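Local coordinates for endo-polygalacturonase (Pectobacterium carotovorum subsp. carotovorum, PDB 1BHE), which hydrolyses the alpha-1,4 links between galacturonate units of polygalacturonic acid and so takes part in the maceration and soft rot of plant tissue, at residues A[42-45]-A[51-54]; A[125-128]-A[133-136]; A[222-227]-A[280-285]. One frame throughout, in Å; residues are numbered along the deposited sequence.

Contact 1: A[42-45]-A[51-54]; sequences VRLS and VFLS
Phe52 holds its CG anti to its own carbonyl carbon and beside the backbone N (chi1 -72°), and its ring is swung out from strand 51-58 toward Leu44 of strand 41-45. Leu44 is set less regularly, with chi1 at -94°, away from the staggered values, and this turns its CG over the ring. The branch carbon lies above one face, off centre toward the rim; CG is 3.7 Å from the centroid of the Phe52 ring and 19° off the ring normal, a CH-pi contact. Leu44 CB adds an apolar touch at Phe52 CE1, 3.5 Å away. A backbone group meets the same ring: Ser45 O comes obliquely to within 3.3 Å of Phe52 CE1. The two strands are not paired with each other here, and the backbones stand well apart, Leu44 CA and Phe52 CA being 7.9 Å from each other. A long flat side chain is therefore suited to bridge the gap, and a branched leucine to cover its face. In the right-handed parallel beta-helix of family 28 the two strands belong to different runs of parallel pairs, 41-45 beside 64-67 and 51-58 beside 72-75. Phe52 also touches Ile29 of helix 26-33 and Leu73 of strand 72-75, so apolar groups of that helix and of the next coil also line the ring, at the N-terminal end of the solenoid. Ser45 sends its hydroxyl elsewhere, to Asp68. Between the side chains the contact is thus held by dispersion and shape, without a polar bond to fix a direction.

Contact 2: A[125-128]-A[133-136]; sequences VKLQ and SWWE
Leu127 lays its CD2 methyl over one face of the Trp134 indole, 3.7 Å from the centroid of the five-membered ring and 18° off the ring normal. The methyl sits nearest the CE2-NE1 side of that ring, with Leu127 CD2 3.5 Å from Trp134 CE2, while CD1 reaches the six-membered part near CE3. The two side chains cross at about a right angle, and the forked leucine touches both rings of the broad indole. Trp134 also packs on Pro151. Beside this patch Val125 O lies 3.4 Å from Ser133 CB and makes a CA-H...O contact with Ser133 CA. Both segments belong to the long loop between strand 118-120 of the beta-helix and helix 136-144, and Ser133 with Glu136 forms a capping box at the turn into that helix. Ser133 OG, placed between its backbone N and carbonyl carbon (chi1 68°), accepts from Glu136 N at 3.2 Å. In return Glu136 OE1 accepts from Ser133 N at 2.8 Å, on the anti side of the carboxylate, 24° out of its plane. Serine's short hydroxyl and glutamate's longer reach fit these two positions. Lys126 runs extended until its last torsion, which turns NZ onto Leu127 O at 3.0 Å and Lys130 O.

Contact 3: A[222-227]-A[280-285]; sequences GDDNVA and RIKSDK
Asp224 offers one carboxylate oxygen to Arg280 and the other to Lys282, a salt-bridge network that links two coils of the parallel beta-helix typical of family 28 glycosidases. The acid belongs to segment 222-227, which runs onto strand 226-230; the two bases lie on strand 277-282, two coils further along, with strand 253-256 paired between them. Long side chains such as arginine and lysine suit this place, because they must reach an acid beyond the intervening coil. Arg280 NH2 donates to Asp224 OD1 at 2.8 Å with an N-H...O angle of 147°. The donor meets OD1 on its syn side, 18° out of the carboxylate plane, and the carboxylate and guanidinium planes stand 72° apart, so one NH2 is engaged instead of a flat, two-pronged pair. OD1 takes a second bond from Ser254 OG, on the intervening strand, and the same hydroxyl is bonded to Arg280 NE, so Ser254 steadies both partners of the salt bridge. Asp224 OD2 is met by Lys282 NZ at 2.9 Å; the lysine comes from the opposite direction, its chain bent at chi3 and chi4. A buried carboxylate with a base at each oxygen has both oxygens engaged. Its neighbour Asp223, the predicted proton donor, is held separately: OD1 by a salt bridge to Arg199 NE and OD2 by Asn200 N. The side chain of Asp224 is about 3 Å from that of His251, an inferred active-site residue, which places the network in the probable catalytic cleft. Over the centre of the Arg280 guanidinium lies the CD methylene of Lys282, 3.5 Å above its plane.

The three contacts lie on or beside one solenoid, and their chemistry follows their place in it. Contacts 1 and 3 both involve strands of the beta-helix, yet they lie on opposite sides of the chain's centre, 33 Å apart between centres. Contact 1, near one end, is buried and apolar; contact 3, nearer the middle, is equally buried but wholly charged, as suits a site beside the active-site residues. Contact 2 involves no strand: it folds a loop outside the coils upon itself, combining a buried aromatic patch with a capping box, part buried and part exposed, at a helix start. It comes within about 6 Å of contact 1 at the nearest atoms, and about 8 Å of contact 3, without touching either.

Contact 1: A[42-45]-A[51-54]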
loop_
_atom_site.group_PDB
_atom_site.type_symbol
_atom_site.label_atom_id
_atom_site.label_comp_id
_atom_site.label_asym_id
_atom_site.label_seq_id
_atom_site.Cartn_x
_atom_site.Cartn_y
_atom_site.Cartn_z
ATOM N N VAL A 42 7.208 -5.834 -21.759
ATOM C CA VAL A 42 8.415 -6.661 -21.804
ATOM C C VAL A 42 7.987 -7.934 -21.067
ATOM O O VAL A 42 7.484 -7.815 -19.945
ATOM C CB VAL A 42 9.627 -6.012 -21.132
ATOM C CG1 VAL A 42 10.761 -6.986 -20.846
ATOM C CG2 VAL A 42 10.115 -4.872 -22.027
ATOM N N ARG A 43 8.115 -9.083 -21.712
ATOM C CA ARG A 43 7.679 -10.343 -21.111
ATOM C C ARG A 43 8.844 -11.104 -20.487
ATOM O O ARG A 43 9.885 -11.306 -21.107
ATOM C CB ARG A 43 6.983 -11.204 -22.176
ATOM C CG ARG A 43 6.462 -12.533 -21.649
ATOM C CD ARG A 43 5.676 -13.332 -22.681
ATOM N NE ARG A 43 5.307 -14.647 -22.156
ATOM C CZ ARG A 43 4.865 -15.688 -22.849
ATOM N NH1 ARG A 43 4.675 -15.606 -24.160
ATOM N NH2 ARG A 43 4.582 -16.828 -22.225
ATOM N N LEU A 44 8.679 -11.500 -19.235
ATOM C CA LEU A 44 9.685 -12.224 -18.472
ATOM C C LEU A 44 9.281 -13.700 -18.371
ATOM O O LEU A 44 8.344 -14.070 -17.664
ATOM C CB LEU A 44 9.828 -11.592 -17.092
ATOM C CG LEU A 44 10.886 -10.527 -16.827
ATOM C CD1 LEU A 44 11.277 -9.677 -18.016
ATOM C CD2 LEU A 44 10.440 -9.621 -15.675
ATOM N N SER A 45 9.983 -14.522 -19.136
ATOM C CA SER A 45 9.735 -15.954 -19.199
ATOM C C SER A 45 10.913 -16.760 -18.659
ATOM O O SER A 45 11.999 -16.243 -18.409
ATOM C CB SER A 45 9.471 -16.363 -20.654
ATOM O OG SER A 45 8.305 -15.740 -21.158
ATOM N N VAL A 51 14.120 -17.213 -12.470
ATOM C CA VAL A 51 14.313 -16.044 -11.616
ATOM C C VAL A 51 15.145 -14.970 -12.307
ATOM O O VAL A 51 16.274 -15.225 -12.736
ATOM C CB VAL A 51 15.010 -16.419 -10.288
ATOM C CG1 VAL A 51 15.224 -15.189 -9.404
ATOM C CG2 VAL A 51 14.228 -17.460 -9.496
ATOM N N PHE A 52 14.596 -13.771 -12.429
ATOM C CA PHE A 52 15.314 -12.611 -12.940
ATOM C C PHE A 52 15.814 -11.819 -11.723
ATOM O O PHE A 52 14.992 -11.305 -10.961
ATOM C CB PHE A 52 14.440 -11.719 -13.813
ATOM C CG PHE A 52 14.097 -12.277 -15.167
ATOM C CD1 PHE A 52 12.972 -13.058 -15.344
ATOM C CD2 PHE A 52 14.903 -12.001 -16.262
ATOM C CE1 PHE A 52 12.651 -13.568 -16.588
ATOM C CE2 PHE A 52 14.591 -12.510 -17.515
ATOM C CZ PHE A 52 13.462 -13.289 -17.676
ATOM N N LEU A 53 17.122 -11.789 -11.526
ATOM C CA LEU A 53 17.715 -11.080 -10.386
ATOM C C LEU A 53 18.110 -9.684 -10.850
ATOM O O LEU A 53 18.897 -9.551 -11.794
ATOM C CB LEU A 53 18.909 -11.872 -9.863
ATOM C CG LEU A 53 19.359 -11.654 -8.420
ATOM C CD1 LEU A 53 18.220 -11.848 -7.428
ATOM C CD2 LEU A 53 20.506 -12.599 -8.077
ATOM N N SER A 54 17.545 -8.648 -10.237
ATOM C CA SER A 54 17.781 -7.288 -10.714
ATOM C C SER A 54 17.805 -6.233 -9.619
ATOM O O SER A 54 17.270 -6.407 -8.531
ATOM C CB SER A 54 16.625 -6.953 -11.685
ATOM O OG SER A 54 16.621 -5.601 -12.100
#

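Contact 2: A[125-128]-A[133-136]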
loop_
_atom_site.group_PDB
_atom_site.type_symbol
_atom_site.label_atom_id
_atom_site.label_comp_id
_atom_site.label_asym_id
_atom_site.label_seq_id
_atom_site.Cartn_x
_atom_site.Cartn_y
_atom_site.Cartn_z
ATOM N N VAL A 125 15.986 -11.455 3.731
ATOM C CA VAL A 125 17.250 -12.102 3.398
ATOM C C VAL A 125 18.450 -11.266 3.814
ATOM O O VAL A 125 18.511 -10.065 3.539
ATOM C CB VAL A 125 17.327 -12.360 1.878
ATOM C CG1 VAL A 125 18.623 -13.062 1.494
ATOM C CG2 VAL A 125 16.126 -13.186 1.437
ATOM N N LYS A 126 19.425 -11.889 4.480
ATOM C CA LYS A 126 20.637 -11.159 4.849
ATOM C C LYS A 126 21.220 -10.492 3.605
ATOM O O LYS A 126 21.382 -11.140 2.571
ATOM C CB LYS A 126 21.690 -12.074 5.481
ATOM C CG LYS A 126 22.997 -11.358 5.804
ATOM C CD LYS A 126 24.063 -12.334 6.278
ATOM C CE LYS A 126 25.369 -11.610 6.562
ATOM N NZ LYS A 126 25.858 -10.867 5.360
ATOM N N LEU A 127 21.523 -9.207 3.706
ATOM C CA LEU A 127 22.123 -8.499 2.572
ATOM C C LEU A 127 23.551 -8.982 2.358
ATOM O O LEU A 127 24.212 -9.419 3.305
ATOM C CB LEU A 127 22.081 -6.994 2.845
ATOM C CG LEU A 127 20.687 -6.415 3.129
ATOM C CD1 LEU A 127 20.778 -4.965 3.577
ATOM C CD2 LEU A 127 19.806 -6.553 1.894
ATOM N N GLN A 128 24.059 -8.893 1.134
ATOM C CA GLN A 128 25.428 -9.279 0.810
ATOM C C GLN A 128 26.423 -8.287 1.421
ATOM O O GLN A 128 27.570 -8.528 1.763
ATOM C CB GLN A 128 25.642 -9.273 -0.705
ATOM C CG GLN A 128 24.731 -10.199 -1.494
ATOM C CD GLN A 128 24.801 -9.966 -2.992
ATOM O OE1 GLN A 128 25.390 -8.993 -3.468
ATOM N NE2 GLN A 128 24.199 -10.862 -3.764
ATOM N N SER A 133 19.341 -8.234 7.445
ATOM C CA SER A 133 18.375 -8.160 6.357
ATOM C C SER A 133 17.699 -6.791 6.385
ATOM O O SER A 133 17.880 -6.046 7.351
ATOM C CB SER A 133 17.286 -9.217 6.543
ATOM O OG SER A 133 16.481 -8.912 7.673
ATOM N N TRP A 134 16.889 -6.483 5.374
ATOM C CA TRP A 134 16.173 -5.210 5.368
ATOM C C TRP A 134 15.230 -5.098 6.567
ATOM O O TRP A 134 15.140 -4.036 7.191
ATOM C CB TRP A 134 15.345 -5.061 4.105
ATOM C CG TRP A 134 15.999 -5.020 2.771
ATOM C CD1 TRP A 134 15.814 -5.939 1.769
ATOM C CD2 TRP A 134 16.875 -4.030 2.235
ATOM N NE1 TRP A 134 16.535 -5.583 0.658
ATOM C CE2 TRP A 134 17.195 -4.412 0.918
ATOM C CE3 TRP A 134 17.437 -2.856 2.748
ATOM C CZ2 TRP A 134 18.048 -3.671 0.102
ATOM C CZ3 TRP A 134 18.279 -2.118 1.935
ATOM C CH2 TRP A 134 18.578 -2.526 0.628
ATOM N N TRP A 135 14.496 -6.166 6.889
ATOM C CA TRP A 135 13.552 -6.078 8.011
ATOM C C TRP A 135 14.241 -5.943 9.356
ATOM O O TRP A 135 13.694 -5.303 10.264
ATOM C CB TRP A 135 12.575 -7.247 8.000
ATOM C CG TRP A 135 11.670 -7.262 6.801
ATOM C CD1 TRP A 135 11.202 -6.197 6.082
ATOM C CD2 TRP A 135 11.087 -8.429 6.219
ATOM N NE1 TRP A 135 10.390 -6.642 5.065
ATOM C CE2 TRP A 135 10.308 -8.007 5.123
ATOM C CE3 TRP A 135 11.188 -9.802 6.494
ATOM C CZ2 TRP A 135 9.616 -8.908 4.313
ATOM C CZ3 TRP A 135 10.502 -10.692 5.687
ATOM C CH2 TRP A 135 9.726 -10.240 4.605
ATOM N N GLU A 136 15.444 -6.479 9.511
ATOM C CA GLU A 136 16.191 -6.362 10.763
ATOM C C GLU A 136 16.577 -4.932 11.102
ATOM O O GLU A 136 16.836 -4.625 12.269
ATOM C CB GLU A 136 17.436 -7.258 10.711
ATOM C CG GLU A 136 17.093 -8.694 11.072
ATOM C CD GLU A 136 18.186 -9.702 10.805
ATOM O OE1 GLU A 136 19.076 -9.461 9.968
ATOM O OE2 GLU A 136 18.138 -10.775 11.446
#

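Contact 3: A[222-227]-A[280-285]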
loop_
_atom_site.group_PDB
_atom_site.type_symbol
_atom_site.label_atom_id
_atom_site.label_comp_id
_atom_site.label_asym_id
_atom_site.label_seq_id
_atom_site.Cartn_x
_atom_site.Cartn_y
_atom_site.Cartn_z
ATOM N N GLY A 222 2.580 -6.884 7.127
ATOM C CA GLY A 222 2.896 -6.501 8.491
ATOM C C GLY A 222 2.153 -5.240 8.908
ATOM O O GLY A 222 1.468 -5.254 9.932
ATOM N N ASP A 223 2.306 -4.163 8.146
ATOM C CA ASP A 223 1.661 -2.897 8.520
ATOM C C ASP A 223 0.378 -2.691 7.731
ATOM O O ASP A 223 -0.323 -3.677 7.487
ATOM C CB ASP A 223 2.653 -1.741 8.413
ATOM C CG ASP A 223 3.666 -1.730 9.547
ATOM O OD1 ASP A 223 3.672 -2.651 10.398
ATOM O OD2 ASP A 223 4.489 -0.794 9.611
ATOM N N ASP A 224 -0.032 -1.454 7.464
ATOM C CA ASP A 224 -1.337 -1.219 6.851
ATOM C C ASP A 224 -1.557 -2.000 5.567
ATOM O O ASP A 224 -0.719 -1.968 4.674
ATOM C CB ASP A 224 -1.534 0.275 6.565
ATOM C CG ASP A 224 -1.915 1.029 7.827
ATOM O OD1 ASP A 224 -2.752 0.511 8.600
ATOM O OD2 ASP A 224 -1.378 2.135 8.032
ATOM N N ASN A 225 -2.711 -2.657 5.462
ATOM C CA ASN A 225 -3.037 -3.402 4.244
ATOM C C ASN A 225 -3.190 -2.388 3.111
ATOM O O ASN A 225 -2.663 -2.546 2.009
ATOM C CB ASN A 225 -4.278 -4.262 4.456
ATOM C CG ASN A 225 -4.126 -5.234 5.611
ATOM O OD1 ASN A 225 -4.090 -4.826 6.777
ATOM N ND2 ASN A 225 -4.030 -6.522 5.307
ATOM N N VAL A 226 -3.913 -1.315 3.395
ATOM C CA VAL A 226 -4.112 -0.169 2.530
ATOM C C VAL A 226 -4.055 1.067 3.439
ATOM O O VAL A 226 -4.665 1.071 4.514
ATOM C CB VAL A 226 -5.444 -0.151 1.763
ATOM C CG1 VAL A 226 -5.729 1.219 1.134
ATOM C CG2 VAL A 226 -5.505 -1.188 0.652
ATOM N N ALA A 227 -3.313 2.091 3.047
ATOM C CA ALA A 227 -3.258 3.324 3.833
ATOM C C ALA A 227 -3.443 4.496 2.870
ATOM O O ALA A 227 -2.560 4.772 2.055
ATOM C CB ALA A 227 -1.981 3.463 4.634
ATOM N N ARG A 280 -10.009 1.714 9.765
ATOM C CA ARG A 280 -9.369 2.756 10.546
ATOM C C ARG A 280 -9.171 4.110 9.899
ATOM O O ARG A 280 -8.807 4.265 8.742
ATOM C CB ARG A 280 -7.993 2.192 10.956
ATOM C CG ARG A 280 -7.184 3.101 11.865
ATOM C CD ARG A 280 -6.116 2.264 12.572
ATOM N NE ARG A 280 -5.015 1.953 11.652
ATOM C CZ ARG A 280 -3.781 1.713 12.080
ATOM N NH1 ARG A 280 -3.533 1.743 13.389
ATOM N NH2 ARG A 280 -2.811 1.440 11.221
ATOM N N ILE A 281 -9.416 5.145 10.699
ATOM C CA ILE A 281 -9.167 6.532 10.350
ATOM C C ILE A 281 -8.295 7.067 11.496
ATOM O O ILE A 281 -8.744 7.113 12.644
ATOM C CB ILE A 281 -10.386 7.430 10.138
ATOM C CG1 ILE A 281 -11.371 6.827 9.142
ATOM C CG2 ILE A 281 -9.905 8.804 9.662
ATOM C CD1 ILE A 281 -12.641 7.607 8.895
ATOM N N LYS A 282 -7.047 7.393 11.190
ATOM C CA LYS A 282 -6.122 7.828 12.224
ATOM C C LYS A 282 -5.310 9.052 11.849
ATOM O O LYS A 282 -4.998 9.278 10.681
ATOM C CB LYS A 282 -5.159 6.668 12.543
ATOM C CG LYS A 282 -4.334 6.233 11.339
ATOM C CD LYS A 282 -3.291 5.197 11.731
ATOM C CE LYS A 282 -2.019 5.353 10.909
ATOM N NZ LYS A 282 -1.927 4.299 9.856
ATOM N N SER A 283 -4.929 9.821 12.868
ATOM C CA SER A 283 -4.109 11.002 12.666
ATOM C C SER A 283 -3.521 11.493 13.982
ATOM O O SER A 283 -3.636 10.852 15.029
ATOM C CB SER A 283 -4.918 12.108 11.980
ATOM O OG SER A 283 -4.057 12.947 11.230
ATOM N N ASP A 284 -2.865 12.639 13.935
ATOM C CA ASP A 284 -2.285 13.261 15.119
ATOM C C ASP A 284 -2.292 14.767 14.892
ATOM O O ASP A 284 -2.719 15.215 13.824
ATOM C CB ASP A 284 -0.880 12.738 15.399
ATOM C CG ASP A 284 0.044 12.840 14.201
ATOM O OD1 ASP A 284 0.420 13.978 13.856
ATOM O OD2 ASP A 284 0.390 11.794 13.605
ATOM N N LYS A 285 -1.720 15.537 15.806
ATOM C CA LYS A 285 -1.690 16.988 15.677
ATOM C C LYS A 285 -0.785 17.496 14.565
ATOM O O LYS A 285 -0.931 18.663 14.179
ATOM C CB LYS A 285 -1.265 17.635 17.004
ATOM C CG LYS A 285 -2.393 17.813 18.003
ATOM C CD LYS A 285 -1.949 18.700 19.164
ATOM C CE LYS A 285 -1.936 17.933 20.471
ATOM N NZ LYS A 285 -2.407 18.780 21.611
#